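Local coordinates for glycoside hydrolase family 81 (Clostridium thermocellum, PDB 6FOP), which probably hydrolyses beta-1,3-glucans such as laminarin as part of the cellulosome, at residues A[217-223]-A[256-260]; A[240-244]-A[521-526]. One frame throughout, in Å; residues are numbered along the deposited sequence.

Overall arrangement
Both contacts involve the long hairpin of strands 223-235 and 240-251, whose sheet is completed by strand 295-301. Interaction 1 lies at one end of it, where helix 211-220 runs into the first strand and the loop 256-260 follows the second. Interaction 2 lies near the turn of the hairpin, where the start of strand 240-251 meets helix 514-534 of the family 81 C-terminal domain. Along the chain the order is 217-223, 240-244, 256-260, 521-526, so the segments alternate. The centres are 29 Å apart and the nearest atoms about 13 Å. The hairpin thus reaches from the beta-rich part of the enzyme to its helical part.

Interaction 1. Residues A[217-223]-A[256-260]; sequences YKDYAYC and NKGTI
Ile260 sets its CD1 methyl over the centre of the Tyr217 ring, 3.6 Å from the ring centroid and almost on the ring normal. This is a CH-pi contact, and the two side chains cross at about a right angle. The CD1-CE1 side of the Tyr220 ring approaches the Gly258 backbone obliquely. Its CD1 comes 3.6 Å from Gly258 C. Lys257 C sits at the ring edge, near its plane. Cys223 turns SG anti to its own carbonyl carbon (chi1 -69°). There SG accepts a weak hydrogen bond from Gly258 N at 3.6 Å, fairly straight at 160°. Asn256 ND2 gives a weak, bent bond to Asp219 O at 3.3 Å. The carboxylate of Asp219 and the amide of Asn256 have planes 50° apart. A water joins Asp219 OD1 to Asn256 ND2. A second water accepts from Thr259 OG1 and donates to Tyr220 O and Cys223 O, across the type I turn 220-223. The contact fastens the end of helix 211-220 to the loop between strands 240-251 and 260-263. Tyr133 of strand 133-139 touches Tyr220 and Ile260, and Tyr217 OH is hydrogen-bonded to Tyr281 OH of strand 280-283.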
loop_
_atom_site.group_PDB
_atom_site.type_symbol
_atom_site.label_atom_id
_atom_site.label_comp_id
_atom_site.label_asym_id
_atom_site.label_seq_id
_atom_site.Cartn_x
_atom_site.Cartn_y
_atom_site.Cartn_z
ATOM N N TYR A 217 -3.078 -22.671 -21.994
ATOM C CA TYR A 217 -1.921 -21.864 -21.558
ATOM C C TYR A 217 -0.902 -21.689 -22.685
ATOM O O TYR A 217 -0.350 -20.614 -22.846
ATOM C CB TYR A 217 -1.314 -22.410 -20.287
ATOM C CG TYR A 217 -2.085 -22.007 -19.035
ATOM C CD1 TYR A 217 -3.356 -22.505 -18.777
ATOM C CD2 TYR A 217 -1.532 -21.120 -18.115
ATOM C CE1 TYR A 217 -4.047 -22.141 -17.631
ATOM C CE2 TYR A 217 -2.216 -20.750 -16.973
ATOM C CZ TYR A 217 -3.469 -21.263 -16.747
ATOM O OH TYR A 217 -4.162 -20.906 -15.609
ATOM N N LYS A 218 -0.693 -22.721 -23.511
ATOM C CA LYS A 218 0.163 -22.581 -24.684
ATOM C C LYS A 218 -0.359 -21.525 -25.633
ATOM O O LYS A 218 0.426 -20.780 -26.213
ATOM C CB LYS A 218 0.333 -23.928 -25.389
ATOM C CG LYS A 218 1.266 -23.856 -26.581
ATOM C CD LYS A 218 1.342 -25.172 -27.328
ATOM C CE LYS A 218 2.252 -25.004 -28.544
ATOM N NZ LYS A 218 2.198 -26.140 -29.496
ATOM N N ASP A 219 -1.686 -21.445 -25.786
ATOM C CA ASP A 219 -2.263 -20.456 -26.681
ATOM C C ASP A 219 -1.803 -19.033 -26.390
ATOM O O ASP A 219 -1.707 -18.231 -27.313
ATOM C CB ASP A 219 -3.794 -20.460 -26.629
ATOM C CG ASP A 219 -4.429 -21.643 -27.316
ATOM O OD1 ASP A 219 -3.810 -22.248 -28.197
ATOM O OD2 ASP A 219 -5.614 -21.930 -26.981
ATOM N N TYR A 220 -1.585 -18.708 -25.119
ATOM C CA TYR A 220 -1.160 -17.344 -24.733
ATOM C C TYR A 220 0.282 -17.247 -24.247
ATOM O O TYR A 220 0.743 -16.183 -23.878
ATOM C CB TYR A 220 -2.151 -16.759 -23.707
ATOM C CG TYR A 220 -3.546 -16.718 -24.275
ATOM C CD1 TYR A 220 -3.912 -15.744 -25.203
ATOM C CD2 TYR A 220 -4.466 -17.743 -23.994
ATOM C CE1 TYR A 220 -5.180 -15.725 -25.759
ATOM C CE2 TYR A 220 -5.719 -17.739 -24.558
ATOM C CZ TYR A 220 -6.065 -16.733 -25.445
ATOM O OH TYR A 220 -7.298 -16.738 -25.993
ATOM N N ALA A 221 1.046 -18.341 -24.353
ATOM C CA ALA A 221 2.418 -18.382 -23.821
ATOM C C ALA A 221 3.396 -17.496 -24.557
ATOM O O ALA A 221 4.471 -17.167 -24.022
ATOM C CB ALA A 221 2.959 -19.818 -23.775
ATOM N N TYR A 222 3.062 -17.139 -25.792
ATOM C CA TYR A 222 3.928 -16.343 -26.628
ATOM C C TYR A 222 3.525 -14.892 -26.717
ATOM O O TYR A 222 4.066 -14.156 -27.530
ATOM C CB TYR A 222 4.126 -17.024 -28.017
ATOM C CG TYR A 222 4.533 -18.476 -27.854
ATOM C CD1 TYR A 222 5.804 -18.799 -27.417
ATOM C CD2 TYR A 222 3.625 -19.496 -28.015
ATOM C CE1 TYR A 222 6.182 -20.126 -27.192
ATOM C CE2 TYR A 222 3.987 -20.834 -27.807
ATOM C CZ TYR A 222 5.275 -21.145 -27.417
ATOM O OH TYR A 222 5.618 -22.464 -27.207
ATOM N N CYS A 223 2.577 -14.484 -25.872
ATOM C CA CYS A 223 2.151 -13.089 -25.765
ATOM C C CYS A 223 2.892 -12.506 -24.574
ATOM O O CYS A 223 2.423 -12.542 -23.438
ATOM C CB CYS A 223 0.640 -13.018 -25.613
ATOM S SG CYS A 223 -0.248 -13.517 -27.104
ATOM N N ASN A 256 -2.774 -16.031 -31.788
ATOM C CA ASN A 256 -3.513 -15.607 -30.619
ATOM C C ASN A 256 -2.923 -14.310 -30.079
ATOM O O ASN A 256 -1.701 -14.098 -30.104
ATOM C CB ASN A 256 -3.477 -16.698 -29.533
ATOM C CG ASN A 256 -4.135 -17.987 -29.987
ATOM O OD1 ASN A 256 -5.292 -17.978 -30.377
ATOM N ND2 ASN A 256 -3.409 -19.078 -29.958
ATOM N N LYS A 257 -3.785 -13.457 -29.535
ATOM C CA LYS A 257 -3.334 -12.259 -28.846
ATOM C C LYS A 257 -4.198 -12.061 -27.609
ATOM O O LYS A 257 -5.403 -11.874 -27.697
ATOM C CB LYS A 257 -3.391 -11.018 -29.740
ATOM C CG LYS A 257 -2.658 -9.838 -29.110
ATOM C CD LYS A 257 -2.563 -8.635 -30.020
ATOM C CE LYS A 257 -1.792 -7.536 -29.332
ATOM N NZ LYS A 257 -1.666 -6.351 -30.217
ATOM N N GLY A 258 -3.555 -12.133 -26.467
ATOM C CA GLY A 258 -4.195 -11.952 -25.172
ATOM C C GLY A 258 -3.255 -12.423 -24.103
ATOM O O GLY A 258 -2.098 -12.679 -24.360
ATOM N N THR A 259 -3.765 -12.515 -22.881
ATOM C CA THR A 259 -3.038 -13.140 -21.798
ATOM C C THR A 259 -4.015 -13.592 -20.726
ATOM O O THR A 259 -5.245 -13.425 -20.872
ATOM C CB THR A 259 -1.910 -12.241 -21.238
ATOM O OG1 THR A 259 -1.032 -13.020 -20.427
ATOM C CG2 THR A 259 -2.426 -11.081 -20.408
ATOM N N ILE A 260 -3.469 -14.288 -19.736
ATOM C CA ILE A 260 -4.219 -14.756 -18.602
ATOM C C ILE A 260 -3.769 -13.908 -17.414
ATOM O O ILE A 260 -2.595 -13.885 -17.074
ATOM C CB ILE A 260 -3.958 -16.244 -18.321
ATOM C CG1 ILE A 260 -4.342 -17.117 -19.515
ATOM C CG2 ILE A 260 -4.725 -16.684 -17.072
ATOM C CD1 ILE A 260 -3.892 -18.570 -19.405
HETATM O O HOH W 1 -3.386 -21.779 -31.197
HETATM O O HOH W 2 0.872 -14.214 -21.984
#

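Interaction 2. Residues A[240-244]-A[521-526]; sequences TLTTT and IYLYTT
A strand of the three-stranded antiparallel sheet packs here against helix 514-534 of the family 81 C-terminal domain. The short axes of strand 240-244 and helix 521-526 run nearly perpendicular, at 94°, and approach to 9.0 Å. Leu241 is the main apolar side chain from the strand. Its CG stands anti to the backbone N (chi1 -170°), which carries both methyls to the helix backbone at Tyr522. CD2 lies 3.8 Å from Tyr522 CA and 4.0 Å from Ile521 CG2. CD1 comes to the edge of the Tyr522 ring, 4.1 Å from Tyr522 CD1. Thr243, two residues on, points to the same side of the strand. Its OG1 meets the ring edge in plane, 3.7 Å from Tyr522 CE1, and the two side chains cross at about a right angle. The ring itself stacks with Trp232 of strand 223-235 and also meets Phe470. One water spans the strand and the helix. It lies 2.7 Å from Thr243 OG1 and donates to Thr526 OG1. Thr526 OG1 in turn donates to Tyr522 O at 2.8 Å. That carbonyl also takes the helical bond from Thr526 N, and the two donors reach it from opposite faces of its plane. The buried Thr526 hydroxyl thus gives its proton to a helix carbonyl and accepts one from the water. Strand and helix share no direct hydrogen bond, so the contact rests on apolar packing around Leu241 and on a single water-mediated polar link.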
loop_
_atom_site.group_PDB
_atom_site.type_symbol
_atom_site.label_atom_id
_atom_site.label_comp_id
_atom_site.label_asym_id
_atom_site.label_seq_id
_atom_site.Cartn_x
_atom_site.Cartn_y
_atom_site.Cartn_z
ATOM N N THR A 240 -17.849 6.821 -6.689
ATOM C CA THR A 240 -17.130 5.585 -7.030
ATOM C C THR A 240 -15.697 5.888 -7.432
ATOM O O THR A 240 -15.377 6.984 -7.883
ATOM C CB THR A 240 -17.777 4.817 -8.190
ATOM O OG1 THR A 240 -17.846 5.675 -9.341
ATOM C CG2 THR A 240 -19.137 4.327 -7.810
ATOM N N LEU A 241 -14.855 4.878 -7.270
ATOM C CA LEU A 241 -13.460 4.937 -7.684
ATOM C C LEU A 241 -13.196 3.740 -8.596
ATOM O O LEU A 241 -13.301 2.596 -8.163
ATOM C CB LEU A 241 -12.571 4.939 -6.445
ATOM C CG LEU A 241 -11.081 5.229 -6.553
ATOM C CD1 LEU A 241 -10.367 4.022 -7.101
ATOM C CD2 LEU A 241 -10.801 6.455 -7.385
ATOM N N THR A 242 -12.911 4.032 -9.863
ATOM C CA THR A 242 -12.641 3.040 -10.878
ATOM C C THR A 242 -11.152 2.966 -11.155
ATOM O O THR A 242 -10.494 3.996 -11.305
ATOM C CB THR A 242 -13.376 3.415 -12.158
ATOM O OG1 THR A 242 -14.781 3.409 -11.907
ATOM C CG2 THR A 242 -13.073 2.410 -13.276
ATOM N N THR A 243 -10.629 1.746 -11.186
ATOM C CA THR A 243 -9.225 1.513 -11.564
ATOM C C THR A 243 -9.196 0.551 -12.753
ATOM O O THR A 243 -9.878 -0.479 -12.718
ATOM C CB THR A 243 -8.418 0.879 -10.423
ATOM O OG1 THR A 243 -8.609 1.658 -9.227
ATOM C CG2 THR A 243 -6.926 0.842 -10.762
ATOM N N THR A 244 -8.448 0.925 -13.788
ATOM C CA THR A 244 -8.211 0.072 -14.954
ATOM C C THR A 244 -6.781 -0.455 -14.875
ATOM O O THR A 244 -5.863 0.296 -14.564
ATOM C CB THR A 244 -8.512 0.857 -16.251
ATOM O OG1 THR A 244 -9.877 1.294 -16.196
ATOM C CG2 THR A 244 -8.370 0.003 -17.501
ATOM N N ILE A 521 -8.066 9.771 -3.234
ATOM C CA ILE A 521 -9.244 8.920 -3.216
ATOM C C ILE A 521 -8.895 7.533 -3.728
ATOM O O ILE A 521 -9.317 6.523 -3.161
ATOM C CB ILE A 521 -10.440 9.572 -3.929
ATOM C CG1 ILE A 521 -10.858 10.828 -3.156
ATOM C CG2 ILE A 521 -11.594 8.588 -4.091
ATOM C CD1 ILE A 521 -11.899 11.673 -3.846
ATOM N N TYR A 522 -8.128 7.480 -4.805
ATOM C CA TYR A 522 -7.622 6.206 -5.346
ATOM C C TYR A 522 -6.847 5.401 -4.303
ATOM O O TYR A 522 -7.121 4.208 -4.033
ATOM C CB TYR A 522 -6.772 6.492 -6.601
ATOM C CG TYR A 522 -5.813 5.377 -7.020
ATOM C CD1 TYR A 522 -6.295 4.192 -7.564
ATOM C CD2 TYR A 522 -4.448 5.490 -6.824
ATOM C CE1 TYR A 522 -5.438 3.164 -7.939
ATOM C CE2 TYR A 522 -3.595 4.449 -7.176
ATOM C CZ TYR A 522 -4.091 3.309 -7.729
ATOM O OH TYR A 522 -3.228 2.290 -8.069
ATOM N N LEU A 523 -5.854 6.052 -3.700
ATOM C CA LEU A 523 -5.022 5.369 -2.699
ATOM C C LEU A 523 -5.807 4.922 -1.489
ATOM O O LEU A 523 -5.685 3.785 -1.032
ATOM C CB LEU A 523 -3.845 6.255 -2.298
ATOM C CG LEU A 523 -2.879 6.631 -3.426
ATOM C CD1 LEU A 523 -1.960 7.773 -2.999
ATOM C CD2 LEU A 523 -2.046 5.412 -3.840
ATOM N N TYR A 524 -6.566 5.854 -0.928
ATOM C CA TYR A 524 -7.340 5.600 0.270
ATOM C C TYR A 524 -8.342 4.479 0.077
ATOM O O TYR A 524 -8.397 3.518 0.858
ATOM C CB TYR A 524 -8.067 6.899 0.667
ATOM C CG TYR A 524 -9.022 6.760 1.832
ATOM C CD1 TYR A 524 -8.585 6.836 3.150
ATOM C CD2 TYR A 524 -10.365 6.518 1.612
ATOM C CE1 TYR A 524 -9.484 6.684 4.206
ATOM C CE2 TYR A 524 -11.260 6.393 2.664
ATOM C CZ TYR A 524 -10.816 6.469 3.956
ATOM O OH TYR A 524 -11.713 6.331 4.979
ATOM N N THR A 525 -9.160 4.591 -0.961
ATOM C CA THR A 525 -10.216 3.625 -1.189
ATOM C C THR A 525 -9.642 2.234 -1.431
ATOM O O THR A 525 -10.122 1.237 -0.897
ATOM C CB THR A 525 -11.098 4.102 -2.352
ATOM O OG1 THR A 525 -11.595 5.439 -2.072
ATOM C CG2 THR A 525 -12.272 3.185 -2.551
ATOM N N THR A 526 -8.579 2.182 -2.242
ATOM C CA THR A 526 -8.005 0.881 -2.572
ATOM C C THR A 526 -7.322 0.260 -1.337
ATOM O O THR A 526 -7.552 -0.917 -1.038
ATOM C CB THR A 526 -7.026 1.001 -3.724
ATOM O OG1 THR A 526 -7.661 1.607 -4.855
ATOM C CG2 THR A 526 -6.538 -0.396 -4.124
HETATM O O HOH W 3 -7.351 0.257 -7.234
#